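Side-chain contact in S-adenosylmethionine dependent methyltransferase (Mesorhizobium loti, PDB 3BKW), which probably catalyses methyl transfer from S-adenosylmethionine: residues 32-37 with 210-215. Numbering follows the deposited sequence.
Sequences WPALRA and HVEEFC
Ala34, on the helix of 32-37, faces Glu212 on the strand and Phe214 in the loop just after it, and the backbones come closest at Ala34 and Phe214, whose CA atoms lie 7.4 Å apart. That spacing suits an alanine: its methyl is small enough to be met by both Glu212 and Phe214. Ala34 CB touches Glu212 OE2 at 3.4 Å and meets Phe214 CD1 at 4.1 Å, approaching the ring obliquely. Phe214 reaches the helix because its CG stands anti to the backbone N (chi1 168°), which carries the ring toward the alanine methyl. An apolar aromatic suits this buried place, where it also touches Ala30 and Glu31.

Glu212 has an extended chain that brings its carboxylate up to the helix and divides the work between its two oxygens. OE2 rests against the methyl, while OE1 accepts a nearly straight bond from His210 NE2 (2.8 Å, 163°). The donor uses the anti lone pair of OE1, which lies close to the imidazole plane. A water also donates to Glu212 OE1 at 2.9 Å and to Ala34 O at 2.7 Å, bridging strand and helix. With an alanine here, His210 NE2 is likely to lose its acceptor and the water its anchor on the strand.

Strand 207-213 is an outermost strand of the Rossmann-like methyltransferase sheet within this chain, paired with 236-242, where Leu238 touches Ala34; Leu35 packs on Leu238, Val141 and Ser143. In this contact, Glu212 OE1 takes two hydrogen bonds, whereas OE2 meets a methyl that offers none, so the polar link to the helix runs through OE1 and the water.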
ATOM      1  N   TRP A  32     -10.271  -1.309 -15.791  1.00 30.75           N
ATOM      2  CA  TRP A  32      -9.381  -1.220 -16.959  1.00 30.91           C
ATOM      3  C   TRP A  32      -8.804   0.179 -17.202  1.00 29.96           C
ATOM      4  O   TRP A  32      -7.594   0.290 -17.352  1.00 30.09           O
ATOM      5  CB  TRP A  32      -9.995  -1.833 -18.223  1.00 30.52           C
ATOM      6  CG  TRP A  32      -9.299  -1.444 -19.491  1.00 28.23           C
ATOM      7  CD1 TRP A  32      -9.811  -0.697 -20.480  1.00 30.28           C
ATOM      8  CD2 TRP A  32      -7.949  -1.754 -19.867  1.00 27.05           C
ATOM      9  NE1 TRP A  32      -8.890  -0.526 -21.466  1.00 29.60           N
ATOM     10  CE2 TRP A  32      -7.728  -1.148 -21.119  1.00 28.44           C
ATOM     11  CE3 TRP A  32      -6.900  -2.461 -19.261  1.00 29.84           C
ATOM     12  CZ2 TRP A  32      -6.518  -1.259 -21.811  1.00 29.95           C
ATOM     13  CZ3 TRP A  32      -5.663  -2.565 -19.944  1.00 29.30           C
ATOM     14  CH2 TRP A  32      -5.489  -1.952 -21.205  1.00 27.66           C
ATOM     15  N   PRO A  33      -9.643   1.232 -17.266  1.00 30.24           N
ATOM     16  CA  PRO A  33      -9.065   2.570 -17.469  1.00 30.93           C
ATOM     17  C   PRO A  33      -7.978   2.990 -16.474  1.00 30.22           C
ATOM     18  O   PRO A  33      -6.969   3.573 -16.883  1.00 31.58           O
ATOM     19  CB  PRO A  33     -10.283   3.482 -17.387  1.00 31.82           C
ATOM     20  CG  PRO A  33     -11.414   2.613 -17.826  1.00 33.90           C
ATOM     21  CD  PRO A  33     -11.116   1.283 -17.249  1.00 32.28           C
ATOM     22  N   ALA A  34      -8.177   2.674 -15.195  1.00 31.69           N
ATOM     23  CA  ALA A  34      -7.187   2.947 -14.142  1.00 31.59           C
ATOM     24  C   ALA A  34      -5.900   2.167 -14.349  1.00 29.15           C
ATOM     25  O   ALA A  34      -4.813   2.725 -14.204  1.00 32.25           O
ATOM     26  CB  ALA A  34      -7.761   2.610 -12.786  1.00 31.84           C
ATOM     27  N   LEU A  35      -6.030   0.895 -14.716  1.00 27.90           N
ATOM     28  CA  LEU A  35      -4.860   0.031 -14.954  1.00 29.79           C
ATOM     29  C   LEU A  35      -4.151   0.453 -16.246  1.00 27.87           C
ATOM     30  O   LEU A  35      -2.919   0.566 -16.280  1.00 29.07           O
ATOM     31  CB  LEU A  35      -5.286  -1.443 -14.973  1.00 29.78           C
ATOM     32  CG  LEU A  35      -4.175  -2.478 -14.834  1.00 32.94           C
ATOM     33  CD1 LEU A  35      -3.443  -2.283 -13.507  1.00 29.68           C
ATOM     34  CD2 LEU A  35      -4.731  -3.899 -14.996  1.00 33.79           C
ATOM     35  N   ARG A  36      -4.938   0.758 -17.289  1.00 29.10           N
ATOM     36  CA  ARG A  36      -4.403   1.251 -18.571  1.00 29.76           C
ATOM     37  C   ARG A  36      -3.563   2.526 -18.368  1.00 27.87           C
ATOM     38  O   ARG A  36      -2.493   2.671 -18.956  1.00 30.26           O
ATOM     39  CB  ARG A  36      -5.540   1.536 -19.544  1.00 30.97           C
ATOM     40  CG  ARG A  36      -5.088   2.066 -20.919  1.00 28.66           C
ATOM     41  CD  ARG A  36      -6.294   2.398 -21.775  1.00 32.46           C
ATOM     42  NE  ARG A  36      -7.129   3.416 -21.152  1.00 34.70           N
ATOM     43  CZ  ARG A  36      -8.411   3.674 -21.445  1.00 39.29           C
ATOM     44  NH1 ARG A  36      -9.076   2.979 -22.379  1.00 48.61           N
ATOM     45  NH2 ARG A  36      -9.052   4.636 -20.780  1.00 43.36           N
ATOM     46  N   ALA A  37      -4.057   3.425 -17.511  1.00 28.70           N
ATOM     47  CA  ALA A  37      -3.359   4.678 -17.193  1.00 29.67           C
ATOM     48  C   ALA A  37      -1.987   4.477 -16.543  1.00 29.35           C
ATOM     49  O   ALA A  37      -1.105   5.337 -16.672  1.00 30.18           O
ATOM     50  CB  ALA A  37      -4.221   5.549 -16.320  1.00 30.18           C
ATOM     51  N   HIS A 210       3.646   2.829  -8.650  1.00 27.63           N
ATOM     52  CA  HIS A 210       2.290   3.348  -8.423  1.00 28.74           C
ATOM     53  C   HIS A 210       1.444   2.261  -7.778  1.00 28.31           C
ATOM     54  O   HIS A 210       1.545   1.095  -8.141  1.00 28.03           O
ATOM     55  CB  HIS A 210       1.665   3.786  -9.761  1.00 28.52           C
ATOM     56  CG  HIS A 210       0.359   4.513  -9.636  1.00 30.45           C
ATOM     57  ND1 HIS A 210       0.275   5.884  -9.519  1.00 32.02           N
ATOM     58  CD2 HIS A 210      -0.914   4.056  -9.653  1.00 29.63           C
ATOM     59  CE1 HIS A 210      -0.999   6.233  -9.439  1.00 35.02           C
ATOM     60  NE2 HIS A 210      -1.741   5.143  -9.524  1.00 31.49           N
ATOM     61  N   VAL A 211       0.652   2.646  -6.785  1.00 28.84           N
ATOM     62  CA  VAL A 211      -0.235   1.735  -6.074  1.00 27.88           C
ATOM     63  C   VAL A 211      -1.624   2.384  -6.028  1.00 29.83           C
ATOM     64  O   VAL A 211      -1.760   3.514  -5.573  1.00 28.89           O
ATOM     65  CB  VAL A 211       0.269   1.457  -4.645  1.00 28.62           C
ATOM     66  CG1 VAL A 211      -0.687   0.500  -3.899  1.00 28.89           C
ATOM     67  CG2 VAL A 211       1.675   0.879  -4.664  1.00 32.69           C
ATOM     68  N   GLU A 212      -2.639   1.663  -6.475  1.00 28.87           N
ATOM     69  CA  GLU A 212      -3.982   2.214  -6.506  1.00 30.51           C
ATOM     70  C   GLU A 212      -4.980   1.194  -6.009  1.00 29.71           C
ATOM     71  O   GLU A 212      -5.008   0.047  -6.469  1.00 29.51           O
ATOM     72  CB  GLU A 212      -4.263   2.667  -7.920  1.00 33.21           C
ATOM     73  CG  GLU A 212      -5.477   3.496  -8.109  1.00 38.16           C
ATOM     74  CD  GLU A 212      -5.484   4.210  -9.457  1.00 36.34           C
ATOM     75  OE1 GLU A 212      -4.444   4.786  -9.884  1.00 40.56           O
ATOM     76  OE2 GLU A 212      -6.552   4.240 -10.079  1.00 47.20           O
ATOM     77  N   GLU A 213      -5.764   1.613  -5.014  1.00 27.88           N
ATOM     78  CA  GLU A 213      -6.861   0.800  -4.481  1.00 28.05           C
ATOM     79  C   GLU A 213      -8.003   1.367  -5.287  1.00 30.09           C
ATOM     80  O   GLU A 213      -8.441   2.503  -5.056  1.00 31.11           O
ATOM     81  CB  GLU A 213      -6.966   0.968  -2.973  1.00 29.90           C
ATOM     82  CG  GLU A 213      -5.634   0.648  -2.317  1.00 29.27           C
ATOM     83  CD  GLU A 213      -5.597   0.975  -0.865  1.00 30.44           C
ATOM     84  OE1 GLU A 213      -6.153   0.204  -0.070  1.00 31.25           O
ATOM     85  OE2 GLU A 213      -4.968   1.979  -0.507  1.00 30.39           O
ATOM     86  N   PHE A 214      -8.459   0.571  -6.260  1.00 31.78           N
ATOM     87  CA  PHE A 214      -9.353   1.050  -7.298  1.00 33.33           C
ATOM     88  C   PHE A 214     -10.601   1.705  -6.751  1.00 33.39           C
ATOM     89  O   PHE A 214     -11.192   1.216  -5.801  1.00 35.03           O
ATOM     90  CB  PHE A 214      -9.673  -0.022  -8.359  1.00 35.69           C
ATOM     91  CG  PHE A 214     -10.810   0.367  -9.282  1.00 33.47           C
ATOM     92  CD1 PHE A 214     -10.631   1.395 -10.189  1.00 42.03           C
ATOM     93  CD2 PHE A 214     -12.050  -0.258  -9.204  1.00 45.09           C
ATOM     94  CE1 PHE A 214     -11.678   1.799 -11.034  1.00 42.06           C
ATOM     95  CE2 PHE A 214     -13.105   0.137 -10.056  1.00 43.91           C
ATOM     96  CZ  PHE A 214     -12.907   1.166 -10.961  1.00 43.12           C
ATOM     97  N   CYS A 215     -10.923   2.859  -7.332  1.00 34.25           N
ATOM     98  CA  CYS A 215     -12.132   3.601  -7.036  1.00 32.96           C
ATOM     99  C   CYS A 215     -12.711   4.086  -8.358  1.00 34.24           C
ATOM    100  O   CYS A 215     -12.021   4.806  -9.112  1.00 32.87           O
ATOM    101  CB  CYS A 215     -11.827   4.800  -6.147  1.00 34.88           C
ATOM    102  SG  CYS A 215     -13.318   5.726  -5.725  1.00 37.75           S
TER
HETATM  103  O   HOH W   1      -4.465   4.977 -12.741  1.00 22.97           O